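Local coordinates for protein halocarboxylic acid dehalogenase DehI (PDB 3BJX) that probably hydrolyses the carbon-halogen bond of 2-haloacids, as a Group I alpha-haloacid dehalogenase with an all-helical fold, at residues N100-L105 with C297-E302; Y106-D111 with W211-Q216; A234-L239 with I284-I289; L173-A178 with F205-N210. All coordinates share one frame; numbering follows the deposited sequence.

Interaction 1 (N100-L105 with C297-E302); sequences NLKERL and CLDGAE
Leu-101 and Cys-297 join two helix ends: the first turn of helix 101-107 meets the last turn of helix 267-299. Leu-101 N donates to Cys-297 O (3.0 Å, N-H...O angle 158°), approaching from above the carbonyl plane. One turn-opening N-H of one helix is thus paid for by a terminal carbonyl of the other. Asn-100 is the N-cap and supplies a second acceptor within its own segment, its OD1 taking Glu-103 N at 2.8 Å, almost in line with the side-chain C=O. Beside the backbone bond, Leu-101 CB packs on Cys-297 CB at 3.9 Å.

Leu-298 has the largest share of the buried surface. With CG anti to the backbone N (chi1 -168°), Leu-298 CD1 is delivered against the helix backbone, 3.5 Å from Lys-102 N, and also reaches Lys-102 CB. Leu-298 CD1 lies 4.2 Å from Leu-105 CD1 as well, the two side chains crossing at about a right angle. Lys-102 bends at chi3 and chi4 toward Asp-299, but Lys-102 NZ stops 4.2 Å from Asp-299 OD1, too far for a salt bridge. A water links NZ and OD1, although its modelled distance to NZ is doubtfully short. The carboxylate has firmer partners, Arg-119 at OD1 and Tyr-123 at OD2. Gly-300 leaves the helix with positive phi, a backbone shape that suits glycine, and helix 301-305 follows.

Val-222 of helix 212-223 packs on both Leu-101 and Cys-297, while Ile-115 of helix 112-143 touches Leu-105 and Leu-298, so the junction sits against two further helices.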
loop_
_atom_site.group_PDB
_atom_site.type_symbol
_atom_site.label_atom_id
_atom_site.label_comp_id
_atom_site.label_asym_id
_atom_site.label_seq_id
_atom_site.Cartn_x
_atom_site.Cartn_y
_atom_site.Cartn_z
ATOM N N ASN A 100 -31.759 2.300 -7.489
ATOM C CA ASN A 100 -32.585 2.363 -6.282
ATOM C C ASN A 100 -32.454 1.043 -5.516
ATOM O O ASN A 100 -33.180 0.082 -5.782
ATOM C CB ASN A 100 -34.042 2.722 -6.606
ATOM C CG ASN A 100 -34.935 2.760 -5.369
ATOM O OD1 ASN A 100 -35.031 1.780 -4.628
ATOM N ND2 ASN A 100 -35.598 3.887 -5.147
ATOM N N LEU A 101 -31.510 1.005 -4.580
ATOM C CA LEU A 101 -31.143 -0.221 -3.843
ATOM C C LEU A 101 -32.243 -0.810 -2.937
ATOM O O LEU A 101 -32.326 -2.023 -2.771
ATOM C CB LEU A 101 -29.853 -0.010 -3.038
ATOM C CG LEU A 101 -29.206 -1.211 -2.346
ATOM C CD1 LEU A 101 -29.041 -2.432 -3.284
ATOM C CD2 LEU A 101 -27.864 -0.789 -1.770
ATOM N N LYS A 102 -33.070 0.052 -2.361
ATOM C CA LYS A 102 -34.191 -0.382 -1.545
ATOM C C LYS A 102 -35.209 -1.203 -2.349
ATOM O O LYS A 102 -35.521 -2.324 -1.970
ATOM C CB LYS A 102 -34.836 0.838 -0.906
ATOM C CG LYS A 102 -36.010 0.549 -0.007
ATOM C CD LYS A 102 -36.623 1.856 0.508
ATOM C CE LYS A 102 -35.537 2.913 0.772
ATOM N NZ LYS A 102 -35.776 3.613 2.060
ATOM N N GLU A 103 -35.714 -0.651 -3.456
ATOM C CA GLU A 103 -36.599 -1.396 -4.383
ATOM C C GLU A 103 -35.963 -2.702 -4.901
ATOM O O GLU A 103 -36.653 -3.702 -5.106
ATOM C CB GLU A 103 -37.030 -0.522 -5.574
ATOM C CG GLU A 103 -38.010 0.639 -5.266
ATOM C CD GLU A 103 -39.334 0.193 -4.598
ATOM O OE1 GLU A 103 -39.826 -0.950 -4.832
ATOM O OE2 GLU A 103 -39.894 1.013 -3.829
ATOM N N ARG A 104 -34.647 -2.674 -5.115
ATOM C CA ARG A 104 -33.866 -3.857 -5.477
ATOM C C ARG A 104 -33.903 -4.940 -4.414
ATOM O O ARG A 104 -33.985 -6.127 -4.730
ATOM C CB ARG A 104 -32.404 -3.462 -5.776
ATOM C CG ARG A 104 -31.461 -4.646 -6.053
ATOM C CD ARG A 104 -31.889 -5.397 -7.317
ATOM N NE ARG A 104 -31.166 -6.648 -7.567
ATOM C CZ ARG A 104 -31.614 -7.866 -7.278
ATOM N NH1 ARG A 104 -32.798 -8.027 -6.700
ATOM N NH2 ARG A 104 -30.868 -8.939 -7.568
ATOM N N LEU A 105 -33.792 -4.533 -3.156
ATOM C CA LEU A 105 -33.819 -5.471 -2.048
ATOM C C LEU A 105 -35.235 -5.990 -1.819
ATOM O O LEU A 105 -35.410 -7.151 -1.483
ATOM C CB LEU A 105 -33.204 -4.848 -0.778
ATOM C CG LEU A 105 -31.682 -4.598 -0.890
ATOM C CD1 LEU A 105 -31.181 -3.771 0.283
ATOM C CD2 LEU A 105 -30.870 -5.895 -1.071
ATOM N N CYS A 297 -27.005 4.664 -2.427
ATOM C CA CYS A 297 -27.918 3.980 -3.325
ATOM C C CYS A 297 -29.153 3.563 -2.581
ATOM O O CYS A 297 -30.199 3.380 -3.191
ATOM C CB CYS A 297 -27.271 2.740 -3.922
ATOM S SG CYS A 297 -26.042 3.058 -5.198
ATOM N N LEU A 298 -29.034 3.420 -1.257
ATOM C CA LEU A 298 -30.156 3.022 -0.416
ATOM C C LEU A 298 -30.992 4.212 0.064
ATOM O O LEU A 298 -32.211 4.206 -0.106
ATOM C CB LEU A 298 -29.686 2.190 0.780
ATOM C CG LEU A 298 -30.796 1.481 1.575
ATOM C CD1 LEU A 298 -31.432 0.372 0.751
ATOM C CD2 LEU A 298 -30.294 0.939 2.927
ATOM N N ASP A 299 -30.328 5.211 0.650
ATOM C CA ASP A 299 -30.992 6.303 1.368
ATOM C C ASP A 299 -30.767 7.700 0.774
ATOM O O ASP A 299 -31.400 8.659 1.219
ATOM C CB ASP A 299 -30.499 6.361 2.816
ATOM C CG ASP A 299 -30.906 5.165 3.645
ATOM O OD1 ASP A 299 -31.841 4.405 3.290
ATOM O OD2 ASP A 299 -30.265 4.989 4.691
ATOM N N GLY A 300 -29.834 7.836 -0.170
ATOM C CA GLY A 300 -29.499 9.146 -0.717
ATOM C C GLY A 300 -28.270 9.808 -0.109
ATOM O O GLY A 300 -27.664 9.289 0.835
ATOM N N ALA A 301 -27.922 10.972 -0.651
ATOM C CA ALA A 301 -26.631 11.598 -0.399
ATOM C C ALA A 301 -26.505 12.237 0.960
ATOM O O ALA A 301 -25.402 12.339 1.490
ATOM C CB ALA A 301 -26.322 12.616 -1.481
ATOM N N GLU A 302 -27.615 12.714 1.511
ATOM C CA GLU A 302 -27.559 13.405 2.791
ATOM C C GLU A 302 -27.496 12.404 3.925
ATOM O O GLU A 302 -26.712 12.565 4.863
ATOM C CB GLU A 302 -28.738 14.350 2.977
ATOM C CG GLU A 302 -28.556 15.201 4.205
ATOM C CD GLU A 302 -29.736 16.089 4.506
ATOM O OE1 GLU A 302 -29.683 17.285 4.126
ATOM O OE2 GLU A 302 -30.702 15.594 5.131
HETATM O O HOH W 1 -34.323 5.528 2.330
#

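Interaction 2 (Y106-D111 with W211-Q216); sequences YAAGFD and WPKVLQ
Phe-110 and Val-214 make the principal apolar contact between the turn after helix 101-107 and the start of helix 212-223. Val-214 CG2 stands over one face of the Phe-110 ring, 3.4 Å from CZ. A chi1 of 165° sends Val-214 CG1 anti to the backbone N and leaves CG2, the branch beside that N, to face the ring. Two further groups reach the ring obliquely: Lys-213 CD lies 4.0 Å from Phe-110 CE2, and Trp-211 CB is more distant, 4.4 Å from Phe-110 CE1. Ala-108 extends the apolar patch, its CB resting on Lys-213 CE at 3.7 Å.

The polar contribution is slight. Lys-213 is extended throughout, its aliphatic part running alongside Ala-108 and carrying NZ to Ala-108 O, where the hydrogen bond is weak at 3.5 Å. The lysine therefore contributes mainly through its methylenes.

Backbone features shape both partners. Trp-211 occupies the N-cap position of helix 212-223, and its O accepts from Leu-215 N. The peptide before Phe-110 is modelled cis, but the turn around Gly-109 contains a clash, so its detail is doubtful. Val-118 of helix 112-143 also packs on Val-214.

The arrangement is a short turn joining helices 101-107 and 112-143, from which Phe-110 docks near the surface on the first turn of helix 212-223.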
loop_
_atom_site.group_PDB
_atom_site.type_symbol
_atom_site.label_atom_id
_atom_site.label_comp_id
_atom_site.label_asym_id
_atom_site.label_seq_id
_atom_site.Cartn_x
_atom_site.Cartn_y
_atom_site.Cartn_z
ATOM N N TYR A 106 -36.242 -5.149 -2.052
ATOM C CA TYR A 106 -37.620 -5.623 -2.138
ATOM C C TYR A 106 -37.735 -6.767 -3.133
ATOM O O TYR A 106 -38.273 -7.825 -2.809
ATOM C CB TYR A 106 -38.562 -4.504 -2.587
ATOM C CG TYR A 106 -38.861 -3.452 -1.542
ATOM C CD1 TYR A 106 -38.787 -3.735 -0.179
ATOM C CD2 TYR A 106 -39.285 -2.193 -1.924
ATOM C CE1 TYR A 106 -39.093 -2.762 0.771
ATOM C CE2 TYR A 106 -39.595 -1.212 -0.985
ATOM C CZ TYR A 106 -39.501 -1.496 0.354
ATOM O OH TYR A 106 -39.802 -0.492 1.258
ATOM N N ALA A 107 -37.235 -6.532 -4.348
ATOM C CA ALA A 107 -37.275 -7.501 -5.430
ATOM C C ALA A 107 -36.549 -8.789 -5.056
ATOM O O ALA A 107 -36.899 -9.871 -5.540
ATOM C CB ALA A 107 -36.684 -6.899 -6.688
ATOM N N ALA A 108 -35.541 -8.677 -4.196
ATOM C CA ALA A 108 -34.901 -9.860 -3.631
ATOM C C ALA A 108 -35.679 -10.336 -2.397
ATOM O O ALA A 108 -35.381 -11.396 -1.852
ATOM C CB ALA A 108 -33.448 -9.558 -3.292
ATOM N N GLY A 109 -36.726 -9.566 -2.058
ATOM C CA GLY A 109 -37.382 -9.418 -0.723
ATOM C C GLY A 109 -36.972 -10.269 0.455
ATOM O O GLY A 109 -37.297 -11.455 0.461
ATOM N N PHE A 110 -36.335 -9.738 1.505
ATOM C CA PHE A 110 -36.266 -8.350 2.046
ATOM C C PHE A 110 -37.482 -7.412 2.170
ATOM O O PHE A 110 -37.974 -6.832 1.198
ATOM C CB PHE A 110 -34.964 -7.625 1.672
ATOM C CG PHE A 110 -33.765 -8.531 1.651
ATOM C CD1 PHE A 110 -33.245 -9.044 2.832
ATOM C CD2 PHE A 110 -33.171 -8.897 0.439
ATOM C CE1 PHE A 110 -32.152 -9.899 2.812
ATOM C CE2 PHE A 110 -32.089 -9.745 0.411
ATOM C CZ PHE A 110 -31.575 -10.251 1.598
ATOM N N ASP A 111 -37.944 -7.304 3.416
ATOM C CA ASP A 111 -38.984 -6.362 3.826
ATOM C C ASP A 111 -38.315 -5.167 4.513
ATOM O O ASP A 111 -37.096 -5.155 4.661
ATOM C CB ASP A 111 -40.001 -7.058 4.751
ATOM C CG ASP A 111 -39.351 -7.650 6.014
ATOM O OD1 ASP A 111 -39.000 -8.853 6.011
ATOM O OD2 ASP A 111 -39.189 -6.904 7.011
ATOM N N TRP A 211 -26.169 -11.494 5.621
ATOM C CA TRP A 211 -27.212 -11.663 4.616
ATOM C C TRP A 211 -26.480 -11.854 3.304
ATOM O O TRP A 211 -26.293 -10.886 2.552
ATOM C CB TRP A 211 -28.144 -10.452 4.596
ATOM C CG TRP A 211 -28.685 -10.150 5.936
ATOM C CD1 TRP A 211 -29.717 -10.773 6.546
ATOM C CD2 TRP A 211 -28.190 -9.171 6.868
ATOM N NE1 TRP A 211 -29.923 -10.237 7.796
ATOM C CE2 TRP A 211 -28.995 -9.252 8.018
ATOM C CE3 TRP A 211 -27.151 -8.225 6.830
ATOM C CZ2 TRP A 211 -28.802 -8.429 9.133
ATOM C CZ3 TRP A 211 -26.965 -7.404 7.936
ATOM C CH2 TRP A 211 -27.780 -7.527 9.082
ATOM N N PRO A 212 -26.033 -13.100 3.034
ATOM C CA PRO A 212 -25.229 -13.406 1.849
ATOM C C PRO A 212 -25.754 -12.831 0.545
ATOM O O PRO A 212 -24.957 -12.451 -0.278
ATOM C CB PRO A 212 -25.230 -14.945 1.807
ATOM C CG PRO A 212 -25.312 -15.327 3.226
ATOM C CD PRO A 212 -26.274 -14.324 3.833
ATOM N N LYS A 213 -27.064 -12.752 0.366
ATOM C CA LYS A 213 -27.644 -12.244 -0.883
ATOM C C LYS A 213 -27.557 -10.717 -0.974
ATOM O O LYS A 213 -27.470 -10.173 -2.078
ATOM C CB LYS A 213 -29.102 -12.729 -1.040
ATOM C CG LYS A 213 -29.741 -12.407 -2.415
ATOM C CD LYS A 213 -31.266 -12.539 -2.369
ATOM C CE LYS A 213 -31.854 -12.807 -3.778
ATOM N NZ LYS A 213 -33.270 -13.354 -3.763
ATOM N N VAL A 214 -27.591 -10.031 0.170
ATOM C CA VAL A 214 -27.357 -8.588 0.239
ATOM C C VAL A 214 -25.918 -8.284 -0.223
ATOM O O VAL A 214 -25.682 -7.369 -1.041
ATOM C CB VAL A 214 -27.575 -8.030 1.694
ATOM C CG1 VAL A 214 -26.978 -6.635 1.854
ATOM C CG2 VAL A 214 -29.051 -8.014 2.062
ATOM N N LEU A 215 -24.975 -9.069 0.293
ATOM C CA LEU A 215 -23.569 -8.921 -0.031
ATOM C C LEU A 215 -23.341 -9.181 -1.522
ATOM O O LEU A 215 -22.591 -8.440 -2.182
ATOM C CB LEU A 215 -22.699 -9.847 0.819
ATOM C CG LEU A 215 -21.181 -9.827 0.529
ATOM C CD1 LEU A 215 -20.576 -8.421 0.591
ATOM C CD2 LEU A 215 -20.467 -10.744 1.474
ATOM N N GLN A 216 -24.006 -10.203 -2.054
ATOM C CA GLN A 216 -23.920 -10.487 -3.477
ATOM C C GLN A 216 -24.394 -9.318 -4.354
ATOM O O GLN A 216 -23.673 -8.882 -5.246
ATOM C CB GLN A 216 -24.692 -11.757 -3.800
ATOM C CG GLN A 216 -24.693 -12.089 -5.274
ATOM C CD GLN A 216 -24.819 -13.567 -5.528
ATOM O OE1 GLN A 216 -25.720 -14.232 -4.998
ATOM N NE2 GLN A 216 -23.917 -14.101 -6.346
#

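Interaction 3 (A234-L239 with I284-I289); sequences AKSREL and IADITI
Ile-289, Leu-239 and Ser-236 carry the crossing of helices 230-248 and 267-299. Ile-289 reaches across with CG1 anti to its carbonyl carbon (chi1 -63°), and its CD1 settles on the opposing backbone 3.3 Å from Ser-236 N. Ile-289 CD1 also meets Lys-235 CG at 3.5 Å, whereas the lysine's NZ leads away to Arg-90 O and a salt bridge with Glu-238.

Leu-239 lies one turn on. Leu-239 CD2 approaches Ile-289 CG1 at 3.8 Å and Thr-288 CG2 a little farther off, while Leu-239 CB faces Ala-285 CB at 4.0 Å.

Ser-236 supplies the polar tie: Ser-236 OG donates to Asp-286 OD1 (2.7 Å), nearly along the C-O axis. The other carboxylate oxygen, OD2, binds Arg-228 and His-198, so this buried aspartate connects several parts of the chain. With an alanine in place of Asp-286, Ser-236 OG would probably lose this acceptor, and Arg-228 and His-198 their shared carboxylate partner.

Small residues mark the closest backbone approach, with Ser-236 CA and Ala-285 CA 5.4 Å apart. The segment axes pass 8.8 Å apart at 120°, a steeply inclined helix-helix crossing in the buried part of this all-helical fold.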
loop_
_atom_site.group_PDB
_atom_site.type_symbol
_atom_site.label_atom_id
_atom_site.label_comp_id
_atom_site.label_asym_id
_atom_site.label_seq_id
_atom_site.Cartn_x
_atom_site.Cartn_y
_atom_site.Cartn_z
ATOM N N ALA A 234 -9.423 8.225 -7.841
ATOM C CA ALA A 234 -9.192 9.642 -7.552
ATOM C C ALA A 234 -9.762 10.087 -6.207
ATOM O O ALA A 234 -9.148 10.881 -5.491
ATOM C CB ALA A 234 -9.737 10.511 -8.681
ATOM N N LYS A 235 -10.938 9.580 -5.874
ATOM C CA LYS A 235 -11.590 9.879 -4.612
ATOM C C LYS A 235 -10.845 9.267 -3.418
ATOM O O LYS A 235 -10.734 9.915 -2.379
ATOM C CB LYS A 235 -13.049 9.384 -4.642
ATOM C CG LYS A 235 -13.840 9.641 -3.372
ATOM C CD LYS A 235 -13.908 11.097 -3.058
ATOM C CE LYS A 235 -14.855 11.871 -3.983
ATOM N NZ LYS A 235 -14.827 13.341 -3.637
ATOM N N SER A 236 -10.364 8.026 -3.575
ATOM C CA SER A 236 -9.502 7.378 -2.595
ATOM C C SER A 236 -8.188 8.153 -2.337
ATOM O O SER A 236 -7.840 8.416 -1.182
ATOM C CB SER A 236 -9.231 5.926 -3.011
ATOM O OG SER A 236 -8.460 5.261 -2.023
ATOM N N ARG A 237 -7.484 8.540 -3.405
ATOM C CA ARG A 237 -6.304 9.405 -3.288
ATOM C C ARG A 237 -6.619 10.695 -2.487
ATOM O O ARG A 237 -5.852 11.091 -1.611
ATOM C CB ARG A 237 -5.695 9.690 -4.669
ATOM C CG ARG A 237 -4.449 8.781 -5.010
ATOM C CD ARG A 237 -4.301 8.327 -6.497
ATOM N NE ARG A 237 -4.806 9.288 -7.483
ATOM C CZ ARG A 237 -5.404 8.949 -8.633
ATOM N NH1 ARG A 237 -5.604 7.675 -8.978
ATOM N NH2 ARG A 237 -5.833 9.898 -9.442
ATOM N N GLU A 238 -7.776 11.296 -2.742
ATOM C CA GLU A 238 -8.213 12.503 -2.021
ATOM C C GLU A 238 -8.431 12.300 -0.513
ATOM O O GLU A 238 -8.061 13.149 0.287
ATOM C CB GLU A 238 -9.480 13.080 -2.670
ATOM C CG GLU A 238 -10.271 14.023 -1.775
ATOM C CD GLU A 238 -11.566 14.438 -2.412
ATOM O OE1 GLU A 238 -11.667 14.254 -3.638
ATOM O OE2 GLU A 238 -12.465 14.938 -1.705
ATOM N N LEU A 239 -9.036 11.175 -0.144
ATOM C CA LEU A 239 -9.204 10.802 1.249
ATOM C C LEU A 239 -7.891 10.513 1.928
ATOM O O LEU A 239 -7.655 11.018 3.025
ATOM C CB LEU A 239 -10.106 9.576 1.364
ATOM C CG LEU A 239 -11.529 9.803 1.848
ATOM C CD1 LEU A 239 -12.158 10.953 1.119
ATOM C CD2 LEU A 239 -12.336 8.504 1.667
ATOM N N ILE A 284 -8.774 1.373 3.982
ATOM C CA ILE A 284 -9.824 2.095 4.709
ATOM C C ILE A 284 -10.440 3.179 3.839
ATOM O O ILE A 284 -11.669 3.277 3.756
ATOM C CB ILE A 284 -9.327 2.785 5.992
ATOM C CG1 ILE A 284 -8.454 1.863 6.849
ATOM C CG2 ILE A 284 -10.540 3.361 6.781
ATOM C CD1 ILE A 284 -9.181 0.883 7.666
ATOM N N ALA A 285 -9.608 4.021 3.223
ATOM C CA ALA A 285 -10.120 4.985 2.220
ATOM C C ALA A 285 -11.056 4.288 1.223
ATOM O O ALA A 285 -12.196 4.730 1.042
ATOM C CB ALA A 285 -9.003 5.721 1.497
ATOM N N ASP A 286 -10.605 3.194 0.601
ATOM C CA ASP A 286 -11.423 2.498 -0.406
ATOM C C ASP A 286 -12.737 2.053 0.199
ATOM O O ASP A 286 -13.797 2.226 -0.427
ATOM C CB ASP A 286 -10.733 1.240 -0.947
ATOM C CG ASP A 286 -9.458 1.533 -1.719
ATOM O OD1 ASP A 286 -9.211 2.676 -2.142
ATOM O OD2 ASP A 286 -8.690 0.579 -1.912
ATOM N N ILE A 287 -12.658 1.438 1.389
ATOM C CA ILE A 287 -13.839 0.888 2.044
ATOM C C ILE A 287 -14.752 2.003 2.508
ATOM O O ILE A 287 -15.974 1.886 2.370
ATOM C CB ILE A 287 -13.522 -0.107 3.218
ATOM C CG1 ILE A 287 -12.695 -1.317 2.742
ATOM C CG2 ILE A 287 -14.810 -0.607 3.854
ATOM C CD1 ILE A 287 -13.360 -2.194 1.675
ATOM N N THR A 288 -14.175 3.080 3.047
ATOM C CA THR A 288 -14.955 4.261 3.400
ATOM C C THR A 288 -15.844 4.694 2.214
ATOM O O THR A 288 -17.046 4.952 2.382
ATOM C CB THR A 288 -14.080 5.471 3.923
ATOM O OG1 THR A 288 -13.459 5.146 5.175
ATOM C CG2 THR A 288 -14.971 6.694 4.167
ATOM N N ILE A 289 -15.259 4.761 1.022
ATOM C CA ILE A 289 -16.013 5.118 -0.186
ATOM C C ILE A 289 -17.072 4.097 -0.607
ATOM O O ILE A 289 -18.182 4.482 -0.979
ATOM C CB ILE A 289 -15.053 5.379 -1.399
ATOM C CG1 ILE A 289 -14.132 6.568 -1.114
ATOM C CG2 ILE A 289 -15.834 5.615 -2.677
ATOM C CD1 ILE A 289 -12.878 6.544 -1.973
#

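Interaction 4 (L173-A178 with F205-N210); sequences LPLVDA and FQALAN
Gln-206 fastens the irregular loop 173-178 alongside helix 203-208, a loop-on-helix contact in an all-helical fold. Gln-206 CB meets Leu-175 CB at 3.8 Å. From CG, anti to the carbonyl carbon (chi1 -67°), the extended chain of Gln-206 runs past Val-176 O and sets NE2 against it in a nearly straight hydrogen bond (2.9 Å, 171°). Val-176 O lies almost in the amide plane, but NE2 stands above the carbonyl plane of Val-176. At the tip OE1 receives a weak hydrogen bond from Arg-55.

Gln-206 also grips Val-176 through its backbone, where Val-176 N donates to Gln-206 O (2.9 Å); both peptide groups of one loop residue are thereby held by one helix residue. Val-176 CG2 then packs on Ala-209 CB at 3.7 Å, and Val-185 of helix 183-195 touches both side chains.

Asn-210 closes the other end: Asn-210 ND2 donates to Pro-174 O (2.8 Å) and to Ala-207 O (2.8 Å), bridging loop and helix. A leucine here would probably leave Pro-174 O and Ala-207 O without this shared donor, so that the proline end of the loop is less firmly held. Between the polar ties, Leu-173 CD2 and Leu-175 CD2 both press on the single methyl of Ala-207, 3.6 and 3.7 Å from its CB.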
loop_
_atom_site.group_PDB
_atom_site.type_symbol
_atom_site.label_atom_id
_atom_site.label_comp_id
_atom_site.label_asym_id
_atom_site.label_seq_id
_atom_site.Cartn_x
_atom_site.Cartn_y
_atom_site.Cartn_z
ATOM N N LEU A 173 -20.980 -5.547 16.861
ATOM C CA LEU A 173 -21.551 -6.025 15.599
ATOM C C LEU A 173 -21.007 -7.415 15.218
ATOM O O LEU A 173 -19.794 -7.610 15.232
ATOM C CB LEU A 173 -21.180 -5.013 14.513
ATOM C CG LEU A 173 -22.198 -4.552 13.478
ATOM C CD1 LEU A 173 -21.986 -3.107 13.192
ATOM C CD2 LEU A 173 -22.066 -5.399 12.215
ATOM N N PRO A 174 -21.892 -8.394 14.902
ATOM C CA PRO A 174 -21.443 -9.742 14.497
ATOM C C PRO A 174 -20.849 -9.843 13.080
ATOM O O PRO A 174 -21.529 -9.604 12.086
ATOM C CB PRO A 174 -22.725 -10.586 14.566
ATOM C CG PRO A 174 -23.825 -9.638 14.420
ATOM C CD PRO A 174 -23.367 -8.305 14.955
ATOM N N LEU A 175 -19.598 -10.270 12.999
ATOM C CA LEU A 175 -18.943 -10.440 11.725
ATOM C C LEU A 175 -18.822 -11.916 11.416
ATOM O O LEU A 175 -18.480 -12.706 12.304
ATOM C CB LEU A 175 -17.553 -9.799 11.778
ATOM C CG LEU A 175 -17.419 -8.403 12.360
ATOM C CD1 LEU A 175 -15.987 -8.007 12.286
ATOM C CD2 LEU A 175 -18.258 -7.363 11.616
ATOM N N VAL A 176 -19.085 -12.284 10.162
ATOM C CA VAL A 176 -18.897 -13.650 9.690
ATOM C C VAL A 176 -17.414 -14.020 9.721
ATOM O O VAL A 176 -16.576 -13.305 9.161
ATOM C CB VAL A 176 -19.459 -13.839 8.251
ATOM C CG1 VAL A 176 -19.078 -15.212 7.672
ATOM C CG2 VAL A 176 -20.982 -13.660 8.247
ATOM N N ASP A 177 -17.099 -15.129 10.403
ATOM C CA ASP A 177 -15.770 -15.721 10.332
ATOM C C ASP A 177 -15.597 -16.452 8.987
ATOM O O ASP A 177 -16.332 -17.382 8.687
ATOM C CB ASP A 177 -15.539 -16.659 11.513
ATOM C CG ASP A 177 -14.114 -17.176 11.592
ATOM O OD1 ASP A 177 -13.348 -17.107 10.617
ATOM O OD2 ASP A 177 -13.755 -17.689 12.651
ATOM N N ALA A 178 -14.636 -16.015 8.174
ATOM C CA ALA A 178 -14.428 -16.634 6.860
ATOM C C ALA A 178 -13.991 -18.108 6.998
ATOM O O ALA A 178 -14.248 -18.905 6.104
ATOM C CB ALA A 178 -13.425 -15.828 6.032
ATOM N N PHE A 205 -17.720 -6.114 4.933
ATOM C CA PHE A 205 -18.169 -7.240 4.110
ATOM C C PHE A 205 -18.421 -8.498 4.945
ATOM O O PHE A 205 -19.353 -9.242 4.666
ATOM C CB PHE A 205 -17.200 -7.480 2.945
ATOM C CG PHE A 205 -17.066 -6.288 2.027
ATOM C CD1 PHE A 205 -18.202 -5.563 1.618
ATOM C CD2 PHE A 205 -15.815 -5.874 1.569
ATOM C CE1 PHE A 205 -18.083 -4.453 0.793
ATOM C CE2 PHE A 205 -15.692 -4.760 0.746
ATOM C CZ PHE A 205 -16.822 -4.053 0.347
ATOM N N GLN A 206 -17.617 -8.725 5.982
ATOM C CA GLN A 206 -17.945 -9.759 6.990
ATOM C C GLN A 206 -19.332 -9.593 7.636
ATOM O O GLN A 206 -20.011 -10.567 7.984
ATOM C CB GLN A 206 -16.878 -9.788 8.080
ATOM C CG GLN A 206 -15.525 -10.277 7.589
ATOM C CD GLN A 206 -14.483 -10.276 8.697
ATOM O OE1 GLN A 206 -13.599 -9.417 8.738
ATOM N NE2 GLN A 206 -14.595 -11.227 9.610
ATOM N N ALA A 207 -19.753 -8.347 7.788
ATOM C CA ALA A 207 -20.950 -8.037 8.514
ATOM C C ALA A 207 -22.176 -8.172 7.640
ATOM O O ALA A 207 -23.252 -8.524 8.116
ATOM C CB ALA A 207 -20.840 -6.641 9.063
ATOM N N LEU A 208 -22.023 -7.853 6.358
ATOM C CA LEU A 208 -23.128 -7.903 5.401
ATOM C C LEU A 208 -23.306 -9.346 4.959
ATOM O O LEU A 208 -24.418 -9.760 4.626
ATOM C CB LEU A 208 -22.858 -6.980 4.211
ATOM C CG LEU A 208 -22.890 -5.461 4.498
ATOM C CD1 LEU A 208 -22.041 -4.688 3.488
ATOM C CD2 LEU A 208 -24.311 -4.872 4.563
ATOM N N ALA A 209 -22.205 -10.112 5.006
ATOM C CA ALA A 209 -22.228 -11.566 4.760
ATOM C C ALA A 209 -23.199 -12.321 5.689
ATOM O O ALA A 209 -23.468 -13.492 5.470
ATOM C CB ALA A 209 -20.826 -12.158 4.840
ATOM N N ASN A 210 -23.702 -11.654 6.728
ATOM C CA ASN A 210 -24.818 -12.159 7.514
ATOM C C ASN A 210 -26.036 -12.349 6.625
ATOM O O ASN A 210 -26.843 -13.243 6.839
ATOM C CB ASN A 210 -25.149 -11.192 8.663
ATOM C CG ASN A 210 -24.224 -11.366 9.850
ATOM O OD1 ASN A 210 -24.070 -12.474 10.356
ATOM N ND2 ASN A 210 -23.595 -10.283 10.289
#

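How the interactions relate
From the N terminus, interactions 1 and 2 open in succession on helix 101-107 and the turn behind it. Interaction 4 then opens at 173-178 and closes at 205-210, the shortest of the loops, and interaction 2 closes directly after it at 211-216. Interaction 3 follows in series, opening at 234-239 and closing at 284-289. Interaction 1 closes last, enclosing the other three; none cross. In space, Leu-105 touches Phe-110 and Val-214, joining interactions 1 and 2, while Leu-215 packs on Ala-209 between 2 and 4. Ile-287 on Phe-205 links interaction 3 to 4. Helix 267-299 is shared by interactions 1 and 3, running from the crossing with helix 230-248 to the junction with helix 101-107.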